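Local coordinates for kinectin 1 (Kinesin receptor) (PDB 4MU6), which is of uncertain molecular function, a coiled-coil, probably membrane-anchored effector of Legionella pneumophila represented here by its N-terminal domain, at residues A75-D80 with Q209-Y214; D220-L225 with I232-I237. All coordinates share one frame; numbering follows the deposited sequence.

Contact 1 of 2, residues A75-D80 with Q209-Y214; sequences AQLAED and QARIGY
Arg211 reaches across from helix 158-217 to Asp80 on helix 43-105, and its NH2 donates to OD2 of Asp80 over 3.1 Å in an almost straight salt-bridge hydrogen bond of 170°. The acceptor lies in the guanidinium plane, yet the two planes are steeply turned, 79° apart, and NH2 meets OD2 from above the carboxylate plane. Water 1, also at the guanidinium edge, accepts from NH1 and donates to Asp80 OD2, closing a second, indirect link. Leu77 takes the face instead: its CD1 sits over the centre of the guanidinium, 3.6 Å from Arg211 CZ. The Arg211 chain, extended from CG to NE, reaches out between two nearly antiparallel helix segments, whose axes come no closer than 12.9 Å. Gln76 brings its CG to the guanidinium edge, and a bend at chi2 (76°) carries its NE2 to Asp80 OD1 at 2.9 Å, while its OE1 accepts from Asn229 and the backbone N of Ser226. Asp80 OD1 also forms a salt bridge with Arg207. With two arginines paired to it and a glutamine and a water donating hydrogen bonds, this buried carboxylate is probably held in its ionised form, and its charge ties the two long helices together.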
ATOM      1  N   ALA A  75      -8.417   0.012   2.118  1.00 33.43           N
ATOM      2  CA  ALA A  75      -8.415   1.236   2.895  1.00 34.20           C
ATOM      3  C   ALA A  75      -8.513   2.411   1.927  1.00 33.17           C
ATOM      4  O   ALA A  75      -9.297   3.331   2.139  1.00 41.17           O
ATOM      5  CB  ALA A  75      -7.163   1.322   3.750  1.00 31.03           C
ATOM      6  N   GLN A  76      -7.738   2.362   0.848  1.00 40.84           N
ATOM      7  CA  GLN A  76      -7.811   3.413  -0.167  1.00 41.56           C
ATOM      8  C   GLN A  76      -9.172   3.480  -0.846  1.00 40.89           C
ATOM      9  O   GLN A  76      -9.663   4.579  -1.141  1.00 28.92           O
ATOM     10  CB  GLN A  76      -6.740   3.251  -1.239  1.00 32.03           C
ATOM     11  CG  GLN A  76      -6.757   4.377  -2.272  1.00 26.29           C
ATOM     12  CD  GLN A  76      -6.157   5.675  -1.745  1.00 36.03           C
ATOM     13  OE1 GLN A  76      -4.981   5.723  -1.374  1.00 35.64           O
ATOM     14  NE2 GLN A  76      -6.961   6.742  -1.728  1.00 29.20           N
ATOM     15  N   LEU A  77      -9.762   2.318  -1.127  1.00 39.24           N
ATOM     16  CA  LEU A  77     -11.080   2.299  -1.749  1.00 40.37           C
ATOM     17  C   LEU A  77     -12.078   3.006  -0.845  1.00 42.18           C
ATOM     18  O   LEU A  77     -12.785   3.911  -1.282  1.00 34.10           O
ATOM     19  CB  LEU A  77     -11.548   0.882  -2.084  1.00 39.60           C
ATOM     20  CG  LEU A  77     -12.827   0.824  -2.938  1.00 44.30           C
ATOM     21  CD1 LEU A  77     -12.713   1.650  -4.235  1.00 38.35           C
ATOM     22  CD2 LEU A  77     -13.219  -0.614  -3.271  1.00 43.63           C
ATOM     23  N   ALA A  78     -12.109   2.616   0.425  1.00 41.29           N
ATOM     24  CA  ALA A  78     -12.972   3.281   1.402  1.00 45.55           C
ATOM     25  C   ALA A  78     -12.738   4.812   1.515  1.00 43.11           C
ATOM     26  O   ALA A  78     -13.696   5.581   1.620  1.00 35.40           O
ATOM     27  CB  ALA A  78     -12.848   2.596   2.776  1.00 46.69           C
ATOM     28  N   GLU A  79     -11.477   5.248   1.489  1.00 43.89           N
ATOM     29  CA  GLU A  79     -11.167   6.683   1.534  1.00 46.19           C
ATOM     30  C   GLU A  79     -11.769   7.370   0.326  1.00 42.18           C
ATOM     31  O   GLU A  79     -12.349   8.449   0.435  1.00 41.67           O
ATOM     32  CB  GLU A  79      -9.657   6.927   1.513  1.00 49.00           C
ATOM     33  CG  GLU A  79      -8.992   7.136   2.855  1.00 53.31           C
ATOM     34  CD  GLU A  79      -7.501   7.405   2.714  1.00 62.77           C
ATOM     35  OE1 GLU A  79      -6.714   6.431   2.659  1.00 64.68           O
ATOM     36  OE2 GLU A  79      -7.116   8.592   2.643  1.00 71.52           O
ATOM     37  N   ASP A  80     -11.608   6.738  -0.832  1.00 40.94           N
ATOM     38  CA  ASP A  80     -12.108   7.297  -2.079  1.00 37.04           C
ATOM     39  C   ASP A  80     -13.632   7.384  -2.129  1.00 39.49           C
ATOM     40  O   ASP A  80     -14.168   8.326  -2.712  1.00 39.34           O
ATOM     41  CB  ASP A  80     -11.579   6.515  -3.280  1.00 33.41           C
ATOM     42  CG  ASP A  80     -10.127   6.807  -3.562  1.00 30.48           C
ATOM     43  OD1 ASP A  80      -9.532   7.587  -2.798  1.00 40.36           O
ATOM     44  OD2 ASP A  80      -9.566   6.245  -4.532  1.00 27.07           O
ATOM     45  N   GLN A 209      -8.976   3.172 -12.471  1.00 38.16           N
ATOM     46  CA  GLN A 209      -8.450   2.519 -13.657  1.00 39.09           C
ATOM     47  C   GLN A 209      -7.419   1.457 -13.254  1.00 39.56           C
ATOM     48  O   GLN A 209      -7.421   0.329 -13.780  1.00 34.63           O
ATOM     49  CB  GLN A 209      -7.804   3.542 -14.579  1.00 30.09           C
ATOM     50  CG  GLN A 209      -7.259   2.943 -15.867  1.00 25.98           C
ATOM     51  CD  GLN A 209      -8.335   2.721 -16.918  1.00 37.17           C
ATOM     52  OE1 GLN A 209      -9.515   2.991 -16.684  1.00 41.69           O
ATOM     53  NE2 GLN A 209      -7.931   2.229 -18.087  1.00 42.02           N
ATOM     54  N   ALA A 210      -6.545   1.821 -12.314  1.00 30.32           N
ATOM     55  CA  ALA A 210      -5.503   0.906 -11.855  1.00 28.87           C
ATOM     56  C   ALA A 210      -6.120  -0.332 -11.233  1.00 31.56           C
ATOM     57  O   ALA A 210      -5.568  -1.430 -11.339  1.00 35.03           O
ATOM     58  CB  ALA A 210      -4.580   1.586 -10.850  1.00 29.49           C
ATOM     59  N   ARG A 211      -7.258  -0.157 -10.570  1.00 25.84           N
ATOM     60  CA  ARG A 211      -7.910  -1.289  -9.929  1.00 29.17           C
ATOM     61  C   ARG A 211      -8.343  -2.345 -10.943  1.00 35.93           C
ATOM     62  O   ARG A 211      -8.292  -3.539 -10.649  1.00 35.14           O
ATOM     63  CB  ARG A 211      -9.078  -0.849  -9.040  1.00 34.84           C
ATOM     64  CG  ARG A 211      -8.628  -0.065  -7.804  1.00 37.11           C
ATOM     65  CD  ARG A 211      -9.774   0.171  -6.827  1.00 35.16           C
ATOM     66  NE  ARG A 211      -9.372   1.112  -5.793  1.00 38.54           N
ATOM     67  CZ  ARG A 211      -9.620   2.421  -5.814  1.00 35.85           C
ATOM     68  NH1 ARG A 211     -10.310   2.974  -6.806  1.00 38.84           N
ATOM     69  NH2 ARG A 211      -9.186   3.180  -4.831  1.00 34.87           N
ATOM     70  N   ILE A 212      -8.748  -1.907 -12.136  1.00 35.53           N
ATOM     71  CA  ILE A 212      -9.094  -2.841 -13.206  1.00 34.89           C
ATOM     72  C   ILE A 212      -7.907  -3.747 -13.532  1.00 30.25           C
ATOM     73  O   ILE A 212      -8.063  -4.940 -13.685  1.00 31.64           O
ATOM     74  CB  ILE A 212      -9.518  -2.102 -14.495  1.00 37.77           C
ATOM     75  CG1 ILE A 212     -10.801  -1.286 -14.264  1.00 44.76           C
ATOM     76  CG2 ILE A 212      -9.676  -3.087 -15.632  1.00 31.55           C
ATOM     77  CD1 ILE A 212     -12.035  -2.142 -14.003  1.00 45.41           C
ATOM     78  N   GLY A 213      -6.718  -3.168 -13.638  1.00 39.52           N
ATOM     79  CA  GLY A 213      -5.526  -3.945 -13.914  1.00 37.95           C
ATOM     80  C   GLY A 213      -5.165  -4.837 -12.738  1.00 39.85           C
ATOM     81  O   GLY A 213      -4.884  -6.024 -12.915  1.00 34.16           O
ATOM     82  N   TYR A 214      -5.185  -4.271 -11.534  1.00 32.41           N
ATOM     83  CA  TYR A 214      -4.819  -5.038 -10.345  1.00 33.72           C
ATOM     84  C   TYR A 214      -5.749  -6.221 -10.138  1.00 33.63           C
ATOM     85  O   TYR A 214      -5.299  -7.332  -9.861  1.00 31.51           O
ATOM     86  CB  TYR A 214      -4.808  -4.154  -9.092  1.00 30.47           C
ATOM     87  CG  TYR A 214      -4.616  -4.916  -7.791  1.00 35.25           C
ATOM     88  CD1 TYR A 214      -3.365  -5.415  -7.426  1.00 34.96           C
ATOM     89  CD2 TYR A 214      -5.685  -5.142  -6.930  1.00 36.08           C
ATOM     90  CE1 TYR A 214      -3.185  -6.103  -6.238  1.00 37.60           C
ATOM     91  CE2 TYR A 214      -5.511  -5.829  -5.730  1.00 40.52           C
ATOM     92  CZ  TYR A 214      -4.261  -6.302  -5.394  1.00 41.31           C
ATOM     93  OH  TYR A 214      -4.087  -6.982  -4.217  1.00 51.49           O
TER
HETATM   94  O   HOH W   1     -10.954   5.750  -6.814  1.00 28.90           O

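Contact 2 of 2, residues D220-L225 with I232-I237; sequences DILSTL and ILLRSI
The CD2 methyl of Leu233 is the point on which Ile221, Leu222 and Leu225 converge. Leu225 comes closest, its CD1 lying 3.6 Å from Leu233 CD2, with the two side chains crossing at about a right angle. Ile221 CG1 and Leu222 CD2 each stand 3.8 Å from the same methyl. Leu233 delivers it by turning CG anti to its backbone N (chi1 170°), and Ile221 borders it with CG2 as well as CG1. Leu222 has its CG beside the backbone N instead (chi1 -65°); its CD2 serves Leu233 and approaches Leu234 CG at 4.1 Å, while CD1 meets both methyls of Leu234. The contact thus joins the connection between helices 158-217 and 227-273, which contains a short 3-10 turn ending at Thr224, to the early part of the second helix in this elongated, all-helical coiled-coil domain. Ser72 and Gln76 of helix 43-105 touch Leu233 and Leu225, respectively. Two hydroxyls pin the local backbone: Thr224 OG1 donates to Ile221 O at 2.8 Å, in the carbonyl plane, and that oxygen also accepts from Thr224 N; on the helix, Ser236 OG reaches Leu233 O, tilted 32° from the carbonyl plane, alongside the regular bond from Ile237 N. Between side chains, Ser223 OG donates to the syn lone pair of Asp220 OD1 at 2.6 Å.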
ATOM      1  N   ASP A 220       0.601  -4.134  -9.988  1.00 35.87           N
ATOM      2  CA  ASP A 220       0.354  -2.690  -9.957  1.00 41.07           C
ATOM      3  C   ASP A 220      -0.594  -2.301  -8.823  1.00 36.34           C
ATOM      4  O   ASP A 220      -1.496  -1.492  -9.017  1.00 30.23           O
ATOM      5  CB  ASP A 220      -0.167  -2.184 -11.320  1.00 44.91           C
ATOM      6  CG  ASP A 220      -0.311  -0.645 -11.382  1.00 55.62           C
ATOM      7  OD1 ASP A 220       0.628   0.079 -10.977  1.00 52.94           O
ATOM      8  OD2 ASP A 220      -1.378  -0.163 -11.822  1.00 53.28           O
ATOM      9  N   ILE A 221      -0.397  -2.883  -7.642  1.00 31.74           N
ATOM     10  CA  ILE A 221      -1.142  -2.428  -6.476  1.00 34.55           C
ATOM     11  C   ILE A 221      -0.902  -0.933  -6.256  1.00 28.64           C
ATOM     12  O   ILE A 221      -1.823  -0.204  -5.890  1.00 27.61           O
ATOM     13  CB  ILE A 221      -0.771  -3.198  -5.179  1.00 34.54           C
ATOM     14  CG1 ILE A 221      -1.484  -2.596  -3.962  1.00 35.19           C
ATOM     15  CG2 ILE A 221       0.731  -3.155  -4.933  1.00 32.20           C
ATOM     16  CD1 ILE A 221      -3.022  -2.707  -3.971  1.00 28.57           C
ATOM     17  N   LEU A 222       0.324  -0.472  -6.503  1.00 28.70           N
ATOM     18  CA  LEU A 222       0.693   0.884  -6.083  1.00 35.96           C
ATOM     19  C   LEU A 222      -0.107   1.979  -6.773  1.00 41.76           C
ATOM     20  O   LEU A 222      -0.368   3.014  -6.160  1.00 38.67           O
ATOM     21  CB  LEU A 222       2.205   1.131  -6.212  1.00 33.86           C
ATOM     22  CG  LEU A 222       3.046   0.257  -5.262  1.00 37.47           C
ATOM     23  CD1 LEU A 222       4.533   0.363  -5.561  1.00 36.07           C
ATOM     24  CD2 LEU A 222       2.754   0.641  -3.822  1.00 27.90           C
ATOM     25  N   SER A 223      -0.516   1.754  -8.028  1.00 32.62           N
ATOM     26  CA  SER A 223      -1.272   2.782  -8.757  1.00 30.32           C
ATOM     27  C   SER A 223      -2.719   2.873  -8.267  1.00 30.35           C
ATOM     28  O   SER A 223      -3.450   3.778  -8.647  1.00 29.61           O
ATOM     29  CB  SER A 223      -1.222   2.579 -10.279  1.00 30.12           C
ATOM     30  OG  SER A 223       0.110   2.575 -10.774  1.00 33.33           O
ATOM     31  N   THR A 224      -3.134   1.951  -7.404  1.00 31.02           N
ATOM     32  CA  THR A 224      -4.443   2.099  -6.774  1.00 34.06           C
ATOM     33  C   THR A 224      -4.365   2.925  -5.483  1.00 35.76           C
ATOM     34  O   THR A 224      -5.379   3.136  -4.819  1.00 28.94           O
ATOM     35  CB  THR A 224      -5.092   0.744  -6.452  1.00 28.56           C
ATOM     36  OG1 THR A 224      -4.499   0.196  -5.264  1.00 30.17           O
ATOM     37  CG2 THR A 224      -4.901  -0.234  -7.621  1.00 38.24           C
ATOM     38  N   LEU A 225      -3.167   3.373  -5.112  1.00 38.78           N
ATOM     39  CA  LEU A 225      -3.002   4.093  -3.842  1.00 31.58           C
ATOM     40  C   LEU A 225      -2.500   5.515  -4.047  1.00 31.78           C
ATOM     41  O   LEU A 225      -1.782   5.790  -5.011  1.00 29.94           O
ATOM     42  CB  LEU A 225      -2.024   3.353  -2.929  1.00 25.22           C
ATOM     43  CG  LEU A 225      -2.308   1.857  -2.785  1.00 30.08           C
ATOM     44  CD1 LEU A 225      -1.133   1.165  -2.122  1.00 27.56           C
ATOM     45  CD2 LEU A 225      -3.592   1.633  -2.000  1.00 27.54           C
ATOM     46  N   ILE A 232       3.091   3.858   3.111  1.00 45.38           N
ATOM     47  CA  ILE A 232       2.725   3.005   4.223  1.00 36.07           C
ATOM     48  C   ILE A 232       2.800   1.545   3.791  1.00 38.36           C
ATOM     49  O   ILE A 232       3.365   0.715   4.510  1.00 36.21           O
ATOM     50  CB  ILE A 232       1.346   3.401   4.780  1.00 41.49           C
ATOM     51  CG1 ILE A 232       1.436   4.817   5.385  1.00 40.49           C
ATOM     52  CG2 ILE A 232       0.879   2.387   5.806  1.00 47.01           C
ATOM     53  CD1 ILE A 232       0.110   5.481   5.729  1.00 31.75           C
ATOM     54  N   LEU A 233       2.285   1.245   2.595  1.00 31.79           N
ATOM     55  CA  LEU A 233       2.322  -0.114   2.075  1.00 34.76           C
ATOM     56  C   LEU A 233       3.752  -0.612   1.903  1.00 36.98           C
ATOM     57  O   LEU A 233       4.094  -1.732   2.324  1.00 31.98           O
ATOM     58  CB  LEU A 233       1.575  -0.237   0.746  1.00 36.16           C
ATOM     59  CG  LEU A 233       1.798  -1.590   0.054  1.00 29.17           C
ATOM     60  CD1 LEU A 233       1.354  -2.784   0.938  1.00 23.30           C
ATOM     61  CD2 LEU A 233       1.068  -1.614  -1.275  1.00 27.01           C
ATOM     62  N   LEU A 234       4.589   0.221   1.298  1.00 29.62           N
ATOM     63  CA  LEU A 234       5.934  -0.227   0.980  1.00 32.18           C
ATOM     64  C   LEU A 234       6.779  -0.428   2.228  1.00 33.11           C
ATOM     65  O   LEU A 234       7.638  -1.308   2.249  1.00 37.72           O
ATOM     66  CB  LEU A 234       6.617   0.714  -0.016  1.00 27.77           C
ATOM     67  CG  LEU A 234       6.061   0.647  -1.449  1.00 35.19           C
ATOM     68  CD1 LEU A 234       6.619   1.793  -2.319  1.00 24.81           C
ATOM     69  CD2 LEU A 234       6.363  -0.707  -2.073  1.00 37.53           C
ATOM     70  N   ARG A 235       6.541   0.359   3.277  1.00 33.74           N
ATOM     71  CA  ARG A 235       7.340   0.163   4.485  1.00 35.40           C
ATOM     72  C   ARG A 235       6.980  -1.160   5.158  1.00 37.75           C
ATOM     73  O   ARG A 235       7.854  -1.886   5.631  1.00 40.65           O
ATOM     74  CB  ARG A 235       7.201   1.319   5.477  1.00 39.37           C
ATOM     75  CG  ARG A 235       8.026   1.083   6.732  1.00 46.41           C
ATOM     76  CD  ARG A 235       7.656   2.025   7.844  1.00 59.97           C
ATOM     77  NE  ARG A 235       8.242   1.625   9.123  1.00 69.09           N
ATOM     78  CZ  ARG A 235       9.533   1.744   9.428  1.00 75.00           C
ATOM     79  NH1 ARG A 235      10.393   2.230   8.538  1.00 78.10           N
ATOM     80  NH2 ARG A 235       9.969   1.364  10.621  1.00 75.82           N
ATOM     81  N   SER A 236       5.691  -1.470   5.192  1.00 35.67           N
ATOM     82  CA  SER A 236       5.226  -2.697   5.806  1.00 37.83           C
ATOM     83  C   SER A 236       5.756  -3.907   5.042  1.00 37.90           C
ATOM     84  O   SER A 236       6.097  -4.914   5.644  1.00 34.64           O
ATOM     85  CB  SER A 236       3.697  -2.723   5.882  1.00 37.06           C
ATOM     86  OG  SER A 236       3.126  -2.652   4.588  1.00 44.35           O
ATOM     87  N   ILE A 237       5.848  -3.799   3.719  1.00 31.65           N
ATOM     88  CA  ILE A 237       6.359  -4.908   2.932  1.00 32.78           C
ATOM     89  C   ILE A 237       7.855  -5.032   3.101  1.00 31.76           C
ATOM     90  O   ILE A 237       8.369  -6.133   3.270  1.00 34.13           O
ATOM     91  CB  ILE A 237       6.025  -4.777   1.444  1.00 34.73           C
ATOM     92  CG1 ILE A 237       4.533  -5.017   1.222  1.00 33.61           C
ATOM     93  CG2 ILE A 237       6.850  -5.763   0.628  1.00 32.28           C
ATOM     94  CD1 ILE A 237       4.137  -5.038  -0.236  1.00 40.30           C
TER

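In the fold
Contact 1 and contact 2 lie side by side, their centres about 11 Å apart, near the middle of a long, all-helical chain. Contact 1 joins helix 43-105 to helix 158-217, which are distant in sequence, whereas contact 2 is local and comes later, where the chain passes from helix 158-217 into helix 227-273. The connecting loop lies against both partners of contact 1: Gln76 CG packs 3.2 Å from Thr224 O, and Ala210 CB 3.3 Å from Ser223 O. Helix 43-105 also borders contact 2, so the two contacts meet where three helices of the LegC3 N-terminal coiled-coil domain come together.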